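Local coordinates for lipoprotein (Mycoplasma mycoides subsp. capri, PDB 7ADK) that probably cleaves peptide bonds as a lipoprotein peptidase of the PA clan, whose members share a chymotrypsin-like fold, at residues Ile536-Ala541 against Leu785-Arg790; Lys594-Ser599 against Lys769-Tyr774; Pro710-Ala715 against Leu745-Arg750; Asp714-Val719 against Lys739-Gly744. All blocks are in the same frame, centred on the assembly; numbering follows the deposited sequence.

Interaction 1: residues Ile536-Ala541 against Leu785-Arg790; sequences IFADFA and LAVAFR
Phe540 carries its ring trans to its own backbone N (chi1 168°), and Phe789 carries its ring trans to the carbonyl carbon (chi1 -56°); these two turns bring the rings together within what is probably the chymotrypsin-like, two-barrel fold of a PA-clan peptidase. The pair is T-shaped, with planes at 87° and centroids 5.2 Å apart. Phe789 supplies the edge and Phe540 the face. The touching atom is Phe789 CE1, 3.7 Å from Phe540 CE1 and standing over the rim of that face, where a slightly positive C-H can meet the pi cloud. Both rings are buried and also pack on Trp427, a place where apolar aromatic groups are fitting.

Beside the rings, Val787 reaches over with both branches. Its CG1 lies 3.7 Å from Ala538 CB, and the small alanine lets the valine come close to the chain. No hydrogen bond joins the two segments. Asp539 is instead the centre of an inverse gamma turn, in which Phe540 N makes a weak hydrogen bond to Ala538 O. The carboxylate of Asp539 leads away from Val787, and its OD2 accepts hydrogen bonds from His450 ND1 and Asn448 ND2; the Asp-His pair is consistent with part of a catalytic triad, as in serine peptidases of this clan. Val787 CG2 rests against the backbone of the same aspartate, 3.6 Å from Asp539 N.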
loop_
_atom_site.group_PDB
_atom_site.type_symbol
_atom_site.label_atom_id
_atom_site.label_comp_id
_atom_site.label_asym_id
_atom_site.label_seq_id
_atom_site.Cartn_x
_atom_site.Cartn_y
_atom_site.Cartn_z
ATOM N N ILE B 536 9.662 34.846 18.539
ATOM C CA ILE B 536 8.569 34.387 17.680
ATOM C C ILE B 536 9.127 33.894 16.356
ATOM O O ILE B 536 10.115 34.433 15.872
ATOM C CB ILE B 536 7.515 35.496 17.437
ATOM C CG1 ILE B 536 8.082 36.787 16.809
ATOM C CG2 ILE B 536 6.773 35.827 18.735
ATOM C CD1 ILE B 536 7.879 36.875 15.305
ATOM N N PHE B 537 8.496 32.912 15.731
ATOM C CA PHE B 537 8.864 32.445 14.397
ATOM C C PHE B 537 7.645 31.926 13.625
ATOM O O PHE B 537 6.588 31.664 14.193
ATOM C CB PHE B 537 9.999 31.405 14.492
ATOM C CG PHE B 537 9.559 29.970 14.661
ATOM C CD1 PHE B 537 9.893 29.010 13.699
ATOM C CD2 PHE B 537 8.780 29.584 15.758
ATOM C CE1 PHE B 537 9.430 27.695 13.826
ATOM C CE2 PHE B 537 8.310 28.273 15.881
ATOM C CZ PHE B 537 8.630 27.328 14.907
ATOM N N ALA B 538 7.784 31.754 12.320
ATOM C CA ALA B 538 6.874 30.941 11.513
ATOM C C ALA B 538 7.641 29.761 10.935
ATOM O O ALA B 538 8.769 29.964 10.491
ATOM C CB ALA B 538 6.296 31.803 10.410
ATOM N N ASP B 539 7.087 28.554 10.929
ATOM C CA ASP B 539 7.840 27.369 10.514
ATOM C C ASP B 539 8.047 27.311 8.983
ATOM O O ASP B 539 7.370 26.597 8.256
ATOM C CB ASP B 539 7.199 26.119 11.129
ATOM C CG ASP B 539 8.125 24.895 11.137
ATOM O OD1 ASP B 539 9.355 25.064 11.058
ATOM O OD2 ASP B 539 7.636 23.748 11.186
ATOM N N PHE B 540 8.991 28.102 8.478
ATOM C CA PHE B 540 9.389 28.216 7.067
ATOM C C PHE B 540 10.904 28.493 6.938
ATOM O O PHE B 540 11.428 29.350 7.645
ATOM C CB PHE B 540 8.561 29.316 6.392
ATOM C CG PHE B 540 9.061 29.726 5.024
ATOM C CD1 PHE B 540 9.125 28.790 3.982
ATOM C CD2 PHE B 540 9.522 31.030 4.801
ATOM C CE1 PHE B 540 9.650 29.147 2.732
ATOM C CE2 PHE B 540 10.033 31.396 3.546
ATOM C CZ PHE B 540 10.089 30.456 2.511
ATOM N N ALA B 541 11.608 27.811 6.041
ATOM C CA ALA B 541 13.034 28.003 5.821
ATOM C C ALA B 541 13.396 27.820 4.345
ATOM O O ALA B 541 12.661 27.167 3.612
ATOM C CB ALA B 541 13.798 27.050 6.739
ATOM N N LEU B 785 -1.909 22.679 9.833
ATOM C CA LEU B 785 -1.613 24.105 9.826
ATOM C C LEU B 785 -0.543 24.490 8.808
ATOM O O LEU B 785 0.487 23.823 8.706
ATOM C CB LEU B 785 -1.208 24.511 11.240
ATOM C CG LEU B 785 -2.325 24.304 12.279
ATOM C CD1 LEU B 785 -1.819 23.488 13.454
ATOM C CD2 LEU B 785 -2.844 25.634 12.786
ATOM N N ALA B 786 -0.764 25.585 8.081
ATOM C CA ALA B 786 0.162 26.104 7.077
ATOM C C ALA B 786 0.501 27.597 7.252
ATOM O O ALA B 786 -0.390 28.422 7.413
ATOM C CB ALA B 786 -0.388 25.790 5.686
ATOM N N VAL B 787 1.781 27.958 7.172
ATOM C CA VAL B 787 2.308 29.326 7.262
ATOM C C VAL B 787 2.006 30.103 5.996
ATOM O O VAL B 787 2.525 29.744 4.946
ATOM C CB VAL B 787 3.832 29.303 7.476
ATOM C CG1 VAL B 787 4.471 30.685 7.439
ATOM C CG2 VAL B 787 4.201 28.693 8.813
ATOM N N ALA B 788 1.254 31.198 6.052
ATOM C CA ALA B 788 1.182 32.094 4.905
ATOM C C ALA B 788 2.484 32.902 4.775
ATOM O O ALA B 788 2.989 33.470 5.745
ATOM C CB ALA B 788 -0.061 32.970 4.990
ATOM N N PHE B 789 3.028 32.992 3.565
ATOM C CA PHE B 789 4.234 33.785 3.275
ATOM C C PHE B 789 4.032 35.297 3.438
ATOM O O PHE B 789 4.960 36.033 3.763
ATOM C CB PHE B 789 4.674 33.557 1.822
ATOM C CG PHE B 789 4.939 32.133 1.409
ATOM C CD1 PHE B 789 6.127 31.495 1.789
ATOM C CD2 PHE B 789 4.004 31.450 0.622
ATOM C CE1 PHE B 789 6.389 30.194 1.347
ATOM C CE2 PHE B 789 4.256 30.136 0.214
ATOM C CZ PHE B 789 5.460 29.520 0.549
ATOM N N ARG B 790 2.818 35.752 3.141
ATOM C CA ARG B 790 2.415 37.147 3.078
ATOM C C ARG B 790 1.222 37.370 3.988
ATOM O O ARG B 790 0.319 36.545 4.049
ATOM C CB ARG B 790 2.124 37.500 1.621
ATOM C CG ARG B 790 1.934 38.990 1.406
ATOM C CD ARG B 790 1.716 39.309 -0.054
ATOM N NE ARG B 790 1.360 40.711 -0.264
ATOM C CZ ARG B 790 2.175 41.722 -0.446
ATOM N NH1 ARG B 790 3.461 41.610 -0.431
ATOM N NH2 ARG B 790 1.702 42.899 -0.674
#

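Interaction 2: residues Lys594-Ser599 against Lys769-Tyr774; sequences KFFSDS and KLLAVY
Lys594 and Phe595 run parallel to Lys769 and Leu770 as two beta bridges, held by Leu770 N to Lys594 O at 2.8 Å and Phe596 N to Leu770 O at 2.9 Å. Leu770 thus uses both its N-H and its carbonyl toward the short strand.

The side chains of each bridge stand together. On one face of the sheet Phe595 and Leu770 lie side by side: the methyl CD1 of Leu770 lies over a face of the phenyl ring as apolar packing, 3.4 Å from Phe595 CZ. The same phenyl meets Phe789 edge-to-face, so this side belongs to the buried core. On the other face are Lys594 and Lys769, packed through their aliphatic parts with Lys594 CB 3.8 Å from Lys769 CG. Their ammonium groups come to within 4.8 Å, NZ to NZ, because both form salt bridges to Asp767 OD2; one carboxylate gathers two lysines where the protein meets solvent. Long chains suit this margin, as they bury methylenes while their ammonium groups reach Asp767.

Past the paired residues, Phe596 and Leu771 both place CG trans to the backbone N (chi1 -170° and 173°), which lays them alongside each other. Leu771 CD1 comes obliquely to the Phe596 ring, 3.4 Å from CD2 of that ring.

The longer strand then forms a classic beta bulge, Leu771 and Ala772 both facing Val763 of the antiparallel strand 761-765, and continues as a member of the mixed sheet of this probable PA-clan peptidase domain.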
loop_
_atom_site.group_PDB
_atom_site.type_symbol
_atom_site.label_atom_id
_atom_site.label_comp_id
_atom_site.label_asym_id
_atom_site.label_seq_id
_atom_site.Cartn_x
_atom_site.Cartn_y
_atom_site.Cartn_z
ATOM N N LYS B 594 5.420 31.494 -8.635
ATOM C CA LYS B 594 4.973 32.837 -8.252
ATOM C C LYS B 594 4.453 32.772 -6.815
ATOM O O LYS B 594 4.258 31.684 -6.297
ATOM C CB LYS B 594 3.883 33.279 -9.239
ATOM C CG LYS B 594 4.380 33.565 -10.659
ATOM C CD LYS B 594 3.242 33.629 -11.679
ATOM C CE LYS B 594 2.652 32.246 -11.934
ATOM N NZ LYS B 594 1.584 32.244 -12.943
ATOM N N PHE B 595 4.195 33.901 -6.173
ATOM C CA PHE B 595 3.692 33.955 -4.795
ATOM C C PHE B 595 2.347 34.667 -4.736
ATOM O O PHE B 595 2.091 35.579 -5.518
ATOM C CB PHE B 595 4.726 34.608 -3.874
ATOM C CG PHE B 595 5.895 33.705 -3.574
ATOM C CD1 PHE B 595 5.838 32.845 -2.468
ATOM C CD2 PHE B 595 7.002 33.658 -4.434
ATOM C CE1 PHE B 595 6.881 31.949 -2.216
ATOM C CE2 PHE B 595 8.040 32.756 -4.183
ATOM C CZ PHE B 595 7.990 31.912 -3.066
ATOM N N PHE B 596 1.446 34.248 -3.857
ATOM C CA PHE B 596 0.092 34.793 -3.818
ATOM C C PHE B 596 0.049 36.195 -3.189
ATOM O O PHE B 596 0.183 36.340 -1.972
ATOM C CB PHE B 596 -0.815 33.802 -3.100
ATOM C CG PHE B 596 -2.277 34.149 -3.222
ATOM C CD1 PHE B 596 -2.988 33.785 -4.375
ATOM C CD2 PHE B 596 -2.934 34.820 -2.182
ATOM C CE1 PHE B 596 -4.352 34.073 -4.475
ATOM C CE2 PHE B 596 -4.303 35.081 -2.274
ATOM C CZ PHE B 596 -5.013 34.708 -3.421
ATOM N N SER B 597 -0.100 37.240 -4.011
ATOM C CA SER B 597 0.035 38.638 -3.584
ATOM C C SER B 597 -1.218 39.243 -2.950
ATOM O O SER B 597 -1.101 40.177 -2.163
ATOM C CB SER B 597 0.467 39.457 -4.784
ATOM O OG SER B 597 -0.478 39.318 -5.812
ATOM N N ASP B 598 -2.409 38.731 -3.257
ATOM C CA ASP B 598 -3.659 39.179 -2.648
ATOM C C ASP B 598 -3.692 38.899 -1.135
ATOM O O ASP B 598 -3.257 37.852 -0.663
ATOM C CB ASP B 598 -4.892 38.544 -3.314
ATOM C CG ASP B 598 -5.049 38.681 -4.828
ATOM O OD1 ASP B 598 -4.355 39.512 -5.444
ATOM O OD2 ASP B 598 -5.932 37.995 -5.394
ATOM N N SER B 599 -4.269 39.818 -0.364
ATOM C CA SER B 599 -4.629 39.602 1.034
ATOM C C SER B 599 -5.766 38.592 1.143
ATOM O O SER B 599 -6.874 38.892 0.715
ATOM C CB SER B 599 -5.096 40.931 1.600
ATOM O OG SER B 599 -5.583 40.795 2.915
ATOM N N LYS B 769 0.756 29.633 -8.059
ATOM C CA LYS B 769 1.065 30.658 -7.048
ATOM C C LYS B 769 1.172 30.031 -5.660
ATOM O O LYS B 769 0.189 29.552 -5.111
ATOM C CB LYS B 769 -0.003 31.758 -7.048
ATOM C CG LYS B 769 0.258 32.857 -8.075
ATOM C CD LYS B 769 -0.791 33.967 -7.957
ATOM C CE LYS B 769 -0.546 35.135 -8.917
ATOM N NZ LYS B 769 -1.238 34.971 -10.208
ATOM N N LEU B 770 2.361 30.091 -5.071
ATOM C CA LEU B 770 2.700 29.654 -3.721
ATOM C C LEU B 770 1.981 30.499 -2.678
ATOM O O LEU B 770 2.115 31.717 -2.648
ATOM C CB LEU B 770 4.220 29.767 -3.535
ATOM C CG LEU B 770 5.053 28.723 -4.284
ATOM C CD1 LEU B 770 6.512 29.124 -4.236
ATOM C CD2 LEU B 770 4.960 27.363 -3.621
ATOM N N LEU B 771 1.227 29.849 -1.795
ATOM C CA LEU B 771 0.255 30.500 -0.912
ATOM C C LEU B 771 0.576 30.285 0.565
ATOM O O LEU B 771 0.661 31.251 1.326
ATOM C CB LEU B 771 -1.147 29.998 -1.299
ATOM C CG LEU B 771 -2.293 30.442 -0.377
ATOM C CD1 LEU B 771 -2.457 31.949 -0.335
ATOM C CD2 LEU B 771 -3.598 29.846 -0.887
ATOM N N ALA B 772 0.797 29.036 0.967
ATOM C CA ALA B 772 1.163 28.705 2.341
ATOM C C ALA B 772 2.105 27.497 2.430
ATOM O O ALA B 772 2.271 26.766 1.466
ATOM C CB ALA B 772 -0.106 28.544 3.179
ATOM N N VAL B 773 2.734 27.267 3.576
ATOM C CA VAL B 773 3.657 26.152 3.831
ATOM C C VAL B 773 3.142 25.274 4.957
ATOM O O VAL B 773 3.123 25.705 6.098
ATOM C CB VAL B 773 5.062 26.651 4.210
ATOM C CG1 VAL B 773 6.044 25.505 4.044
ATOM C CG2 VAL B 773 5.504 27.840 3.382
ATOM N N TYR B 774 2.739 24.041 4.689
ATOM C CA TYR B 774 2.230 23.130 5.713
ATOM C C TYR B 774 3.330 22.615 6.635
ATOM O O TYR B 774 4.413 22.252 6.174
ATOM C CB TYR B 774 1.525 21.972 5.041
ATOM C CG TYR B 774 0.802 21.057 5.984
ATOM C CD1 TYR B 774 -0.519 21.356 6.352
ATOM C CD2 TYR B 774 1.414 19.867 6.415
ATOM C CE1 TYR B 774 -1.253 20.428 7.101
ATOM C CE2 TYR B 774 0.685 18.945 7.176
ATOM C CZ TYR B 774 -0.656 19.218 7.503
ATOM O OH TYR B 774 -1.396 18.274 8.122
#

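Interaction 3: residues Pro710-Ala715 against Leu745-Arg750; sequences PGLTDA and LEILPR
Glu746 lies alongside Thr713, and its side chain can be followed outward from there. Its CB touches Thr713 CG2 at 3.7 Å. CG, placed trans to the carbonyl carbon (chi1 -63°), moves on toward Ala715 and passes 4.0 Å from the CB of that alanine. The chain stays extended, so CD and OE2 come to the same methyl, each 3.7 Å from Ala715 CB. Ala715 is small enough to let the buried carboxylate lie over it, and Glu746 also packs on Leu785, Val787 and His775.

Beneath these side chains is a two-stranded antiparallel ladder of the mixed sheet, strand 712-714 against 745-747. Thr713 and Glu746 form its hydrogen-bonded pair, with Thr713 N to Glu746 O at 2.9 Å and Glu746 N to Thr713 O at 3.0 Å. Leu712 with Ile747 is a non-hydrogen-bonded pair on the other face of the sheet, where Leu712 CD2 meets Ile747 CD1 at 3.5 Å. A beta-branched residue suits the extended backbone at Thr713: its methyl CG2 also packs on Leu748 CD2, and its hydroxyl OG1 is hydrogen-bonded to Tyr703 O. At the end of the ladder Gly711 takes a positive phi of 68°, which glycine adopts easily, and with no side chain it lets the backbone pass close to Leu748 O. Its own carbonyl accepts from Leu748 N, 2.9 Å from Gly711 O.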
loop_
_atom_site.group_PDB
_atom_site.type_symbol
_atom_site.label_atom_id
_atom_site.label_comp_id
_atom_site.label_asym_id
_atom_site.label_seq_id
_atom_site.Cartn_x
_atom_site.Cartn_y
_atom_site.Cartn_z
ATOM N N PRO B 710 -13.842 30.508 7.595
ATOM C CA PRO B 710 -13.440 29.143 7.897
ATOM C C PRO B 710 -12.054 28.813 7.346
ATOM O O PRO B 710 -11.716 29.167 6.219
ATOM C CB PRO B 710 -14.539 28.215 7.387
ATOM C CG PRO B 710 -15.364 29.092 6.461
ATOM C CD PRO B 710 -15.150 30.514 6.974
ATOM N N GLY B 711 -11.236 28.209 8.195
ATOM C CA GLY B 711 -9.834 27.904 7.977
ATOM C C GLY B 711 -8.839 29.058 7.882
ATOM O O GLY B 711 -7.726 28.807 7.419
ATOM N N LEU B 712 -9.142 30.277 8.320
ATOM C CA LEU B 712 -8.133 31.319 8.558
ATOM C C LEU B 712 -7.827 31.431 10.051
ATOM O O LEU B 712 -8.723 31.447 10.905
ATOM C CB LEU B 712 -8.544 32.701 8.035
ATOM C CG LEU B 712 -8.829 32.850 6.535
ATOM C CD1 LEU B 712 -8.923 34.342 6.200
ATOM C CD2 LEU B 712 -7.752 32.272 5.630
ATOM N N THR B 713 -6.550 31.574 10.399
ATOM C CA THR B 713 -6.121 31.752 11.789
ATOM C C THR B 713 -4.969 32.732 11.967
ATOM O O THR B 713 -4.236 33.036 11.036
ATOM C CB THR B 713 -5.885 30.406 12.489
ATOM O OG1 THR B 713 -5.888 30.628 13.872
ATOM C CG2 THR B 713 -4.589 29.680 12.183
ATOM N N ASP B 714 -4.817 33.245 13.180
ATOM C CA ASP B 714 -3.619 33.956 13.622
ATOM C C ASP B 714 -2.950 33.046 14.651
ATOM O O ASP B 714 -3.543 32.690 15.672
ATOM C CB ASP B 714 -4.012 35.338 14.179
ATOM C CG ASP B 714 -2.900 36.150 14.866
ATOM O OD1 ASP B 714 -1.789 35.639 15.094
ATOM O OD2 ASP B 714 -3.173 37.327 15.227
ATOM N N ALA B 715 -1.741 32.591 14.331
ATOM C CA ALA B 715 -1.080 31.541 15.073
ATOM C C ALA B 715 -0.791 31.923 16.522
ATOM O O ALA B 715 -0.983 31.091 17.394
ATOM C CB ALA B 715 0.209 31.168 14.372
ATOM N N LEU B 745 0.118 34.778 10.063
ATOM C CA LEU B 745 -1.128 34.356 9.425
ATOM C C LEU B 745 -1.003 32.888 9.016
ATOM O O LEU B 745 0.001 32.506 8.414
ATOM C CB LEU B 745 -1.421 35.274 8.227
ATOM C CG LEU B 745 -2.645 34.882 7.378
ATOM C CD1 LEU B 745 -3.940 34.982 8.158
ATOM C CD2 LEU B 745 -2.756 35.803 6.175
ATOM N N GLU B 746 -2.004 32.067 9.303
ATOM C CA GLU B 746 -1.991 30.646 8.975
ATOM C C GLU B 746 -3.334 30.126 8.458
ATOM O O GLU B 746 -4.388 30.719 8.670
ATOM C CB GLU B 746 -1.473 29.803 10.151
ATOM C CG GLU B 746 -0.023 30.121 10.519
ATOM C CD GLU B 746 0.684 29.079 11.390
ATOM O OE1 GLU B 746 0.071 28.096 11.838
ATOM O OE2 GLU B 746 1.881 29.269 11.680
ATOM N N ILE B 747 -3.253 29.013 7.737
ATOM C CA ILE B 747 -4.305 28.405 6.924
ATOM C C ILE B 747 -4.585 26.979 7.404
ATOM O O ILE B 747 -3.654 26.278 7.789
ATOM C CB ILE B 747 -3.844 28.414 5.455
ATOM C CG1 ILE B 747 -3.507 29.819 4.917
ATOM C CG2 ILE B 747 -4.837 27.718 4.537
ATOM C CD1 ILE B 747 -4.635 30.832 4.953
ATOM N N LEU B 748 -5.847 26.552 7.376
ATOM C CA LEU B 748 -6.276 25.179 7.656
ATOM C C LEU B 748 -6.786 24.491 6.365
ATOM O O LEU B 748 -7.956 24.641 6.012
ATOM C CB LEU B 748 -7.336 25.129 8.776
ATOM C CG LEU B 748 -6.926 25.516 10.207
ATOM C CD1 LEU B 748 -5.733 24.703 10.681
ATOM C CD2 LEU B 748 -6.632 26.993 10.435
ATOM N N PRO B 749 -5.933 23.746 5.650
ATOM C CA PRO B 749 -6.321 22.884 4.539
ATOM C C PRO B 749 -7.363 21.812 4.884
ATOM O O PRO B 749 -7.271 21.155 5.924
ATOM C CB PRO B 749 -5.005 22.240 4.102
ATOM C CG PRO B 749 -4.061 22.384 5.278
ATOM C CD PRO B 749 -4.483 23.742 5.782
ATOM N N ARG B 750 -8.338 21.605 3.987
ATOM C CA ARG B 750 -9.525 20.747 4.198
ATOM C C ARG B 750 -9.243 19.262 4.458
ATOM O O ARG B 750 -9.658 18.753 5.495
ATOM C CB ARG B 750 -10.495 20.925 3.021
ATOM C CG ARG B 750 -11.785 20.113 3.131
ATOM C CD ARG B 750 -12.638 20.301 1.882
ATOM N NE ARG B 750 -13.900 19.571 1.982
ATOM C CZ ARG B 750 -14.718 19.244 1.007
ATOM N NH1 ARG B 750 -14.542 19.616 -0.221
ATOM N NH2 ARG B 750 -15.750 18.516 1.260
#

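Interaction 4: residues Asp714-Val719 against Lys739-Gly744; sequences DAFITV and KYFNYG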
loop_
_atom_site.group_PDB
_atom_site.type_symbol
_atom_site.label_atom_id
_atom_site.label_comp_id
_atom_site.label_asym_id
_atom_site.label_seq_id
_atom_site.Cartn_x
_atom_site.Cartn_y
_atom_site.Cartn_z
ATOM N N ASP B 714 -4.817 33.245 13.180
ATOM C CA ASP B 714 -3.619 33.956 13.622
ATOM C C ASP B 714 -2.950 33.046 14.651
ATOM O O ASP B 714 -3.543 32.690 15.672
ATOM C CB ASP B 714 -4.012 35.338 14.179
ATOM C CG ASP B 714 -2.900 36.150 14.866
ATOM O OD1 ASP B 714 -1.789 35.639 15.094
ATOM O OD2 ASP B 714 -3.173 37.327 15.227
ATOM N N ALA B 715 -1.741 32.591 14.331
ATOM C CA ALA B 715 -1.080 31.541 15.073
ATOM C C ALA B 715 -0.791 31.923 16.522
ATOM O O ALA B 715 -0.983 31.091 17.394
ATOM C CB ALA B 715 0.209 31.168 14.372
ATOM N N PHE B 716 -0.367 33.147 16.841
ATOM C CA PHE B 716 0.024 33.432 18.220
ATOM C C PHE B 716 -1.174 33.460 19.172
ATOM O O PHE B 716 -1.105 32.876 20.252
ATOM C CB PHE B 716 0.907 34.670 18.299
ATOM C CG PHE B 716 1.461 34.887 19.688
ATOM C CD1 PHE B 716 2.572 34.152 20.123
ATOM C CD2 PHE B 716 0.810 35.759 20.572
ATOM C CE1 PHE B 716 3.021 34.266 21.449
ATOM C CE2 PHE B 716 1.266 35.876 21.902
ATOM C CZ PHE B 716 2.358 35.114 22.344
ATOM N N ILE B 717 -2.312 34.013 18.752
ATOM C CA ILE B 717 -3.547 34.021 19.556
ATOM C C ILE B 717 -4.189 32.622 19.700
ATOM O O ILE B 717 -5.074 32.461 20.535
ATOM C CB ILE B 717 -4.529 35.088 18.995
ATOM C CG1 ILE B 717 -3.906 36.498 18.986
ATOM C CG2 ILE B 717 -5.887 35.147 19.711
ATOM C CD1 ILE B 717 -3.547 37.072 20.357
ATOM N N THR B 718 -3.729 31.603 18.964
ATOM C CA THR B 718 -4.478 30.348 18.782
ATOM C C THR B 718 -3.638 29.074 18.981
ATOM O O THR B 718 -4.087 28.116 19.600
ATOM C CB THR B 718 -5.109 30.335 17.378
ATOM O OG1 THR B 718 -5.673 31.578 17.045
ATOM C CG2 THR B 718 -6.163 29.304 17.249
ATOM N N VAL B 719 -2.417 29.059 18.452
ATOM C CA VAL B 719 -1.534 27.902 18.224
ATOM C C VAL B 719 -0.070 28.287 18.513
ATOM O O VAL B 719 0.843 27.912 17.789
ATOM C CB VAL B 719 -1.717 27.308 16.799
ATOM C CG1 VAL B 719 -1.171 25.889 16.682
ATOM C CG2 VAL B 719 -3.172 27.213 16.359
ATOM N N LYS B 739 14.646 29.719 22.013
ATOM C CA LYS B 739 13.251 29.247 21.998
ATOM C C LYS B 739 12.347 30.244 21.277
ATOM O O LYS B 739 12.570 31.446 21.389
ATOM C CB LYS B 739 12.743 29.002 23.428
ATOM C CG LYS B 739 13.575 27.985 24.212
ATOM C CD LYS B 739 13.040 27.780 25.630
ATOM C CE LYS B 739 14.061 27.027 26.478
ATOM N NZ LYS B 739 13.589 26.752 27.841
ATOM N N TYR B 740 11.321 29.785 20.570
ATOM C CA TYR B 740 10.410 30.645 19.815
ATOM C C TYR B 740 8.958 30.139 19.836
ATOM O O TYR B 740 8.709 28.956 19.653
ATOM C CB TYR B 740 10.887 30.749 18.362
ATOM C CG TYR B 740 12.320 31.165 18.080
ATOM C CD1 TYR B 740 12.619 32.485 17.703
ATOM C CD2 TYR B 740 13.355 30.216 18.110
ATOM C CE1 TYR B 740 13.933 32.852 17.363
ATOM C CE2 TYR B 740 14.669 30.581 17.775
ATOM C CZ TYR B 740 14.962 31.897 17.379
ATOM O OH TYR B 740 16.208 32.256 16.986
ATOM N N PHE B 741 7.993 31.030 20.031
ATOM C CA PHE B 741 6.568 30.741 19.825
ATOM C C PHE B 741 6.182 30.792 18.340
ATOM O O PHE B 741 6.672 31.628 17.587
ATOM C CB PHE B 741 5.704 31.749 20.571
ATOM C CG PHE B 741 5.822 31.679 22.071
ATOM C CD1 PHE B 741 5.182 30.650 22.768
ATOM C CD2 PHE B 741 6.595 32.625 22.763
ATOM C CE1 PHE B 741 5.288 30.573 24.163
ATOM C CE2 PHE B 741 6.694 32.551 24.154
ATOM C CZ PHE B 741 6.034 31.534 24.856
ATOM N N ASN B 742 5.217 29.976 17.926
ATOM C CA ASN B 742 4.621 30.049 16.595
ATOM C C ASN B 742 3.794 31.343 16.421
ATOM O O ASN B 742 2.960 31.697 17.252
ATOM C CB ASN B 742 3.756 28.806 16.356
ATOM C CG ASN B 742 4.475 27.644 15.706
ATOM O OD1 ASN B 742 4.331 27.401 14.522
ATOM N ND2 ASN B 742 5.219 26.857 16.436
ATOM N N TYR B 743 3.999 32.039 15.310
ATOM C CA TYR B 743 3.429 33.332 14.962
ATOM C C TYR B 743 3.121 33.468 13.459
ATOM O O TYR B 743 3.722 32.800 12.618
ATOM C CB TYR B 743 4.416 34.414 15.422
ATOM C CG TYR B 743 4.015 35.813 15.020
ATOM C CD1 TYR B 743 3.037 36.515 15.739
ATOM C CD2 TYR B 743 4.544 36.379 13.853
ATOM C CE1 TYR B 743 2.593 37.771 15.308
ATOM C CE2 TYR B 743 4.090 37.622 13.405
ATOM C CZ TYR B 743 3.129 38.331 14.144
ATOM O OH TYR B 743 2.779 39.574 13.756
ATOM N N GLY B 744 2.214 34.373 13.103
ATOM C CA GLY B 744 1.889 34.770 11.733
ATOM C C GLY B 744 0.476 34.398 11.289
ATOM O O GLY B 744 -0.289 33.799 12.044
#
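Phe716 and Phe741 meet as an offset edge-to-face pair, planes at 85° and centroids 5.8 Å apart, with the edge of Phe716 turned toward the face of Phe741. The offset brings Phe716 CE1 close to the root of the other side chain, 3.8 Å from Phe741 CB. Phe716 can reach so far because its ring is trans to the backbone N (chi1 -173°), which carries it off the first helical turn to Phe741. On the way its CB touches the edge of the Tyr743 ring, 3.8 Å from CD1 of that tyrosine, so that one phenylalanine touches two aromatic residues of 739-744. Asn742 O also lies near the plane of the Phe716 ring, at its edge.

The backbones are tied by Ala715 N to Gly744 O, 3.0 Å and almost straight. Gly744 suits its place because, at its backbone angles (phi 114°, psi extended), having no side chain spares it a clash with the carbonyl O of Tyr743. Asp714 is the N-cap: its OD1 accepts a weak bond from Phe716 N, while OD2 is held by the hydroxyls of Tyr796 and Tyr803. Thr718 OG1 donates to Asp714 O at 2.8 Å, linking Thr718 back to the carbonyl of the N-cap residue.

This weakly bonded helix 715-719 follows strand 712-714 directly and stands nearly perpendicular to the strand segment 739-742, part of strand 737-747, which at Phe741 is hydrogen-bonded to Phe537 of strand 535-537 and at Tyr740 to Tyr727 of strand 727-730.

Overall arrangement
All four contacts reach the same mixed sheet. Strand 783-792 of interaction 1 joins the strands of two others: Val787 N probably bonds to Val773 O of interaction 2 (2.8 Å), and Ala788 N to Leu745 O of interaction 3 (3.0 Å). Interaction 4 meets the 536-541 segment of interaction 1, with Phe537 O probably accepting from Tyr743 N at 2.8 Å. Interactions 3 and 4 share Asp714 and Ala715, where strand passes into helix. The centres of interactions 1 and 4 lie about 9 Å apart, those of 2 and 4 about 19 Å. The probable active site adjoins interaction 1 through Asp539 and His450, while Glu746 and Asp539 both pack on His775.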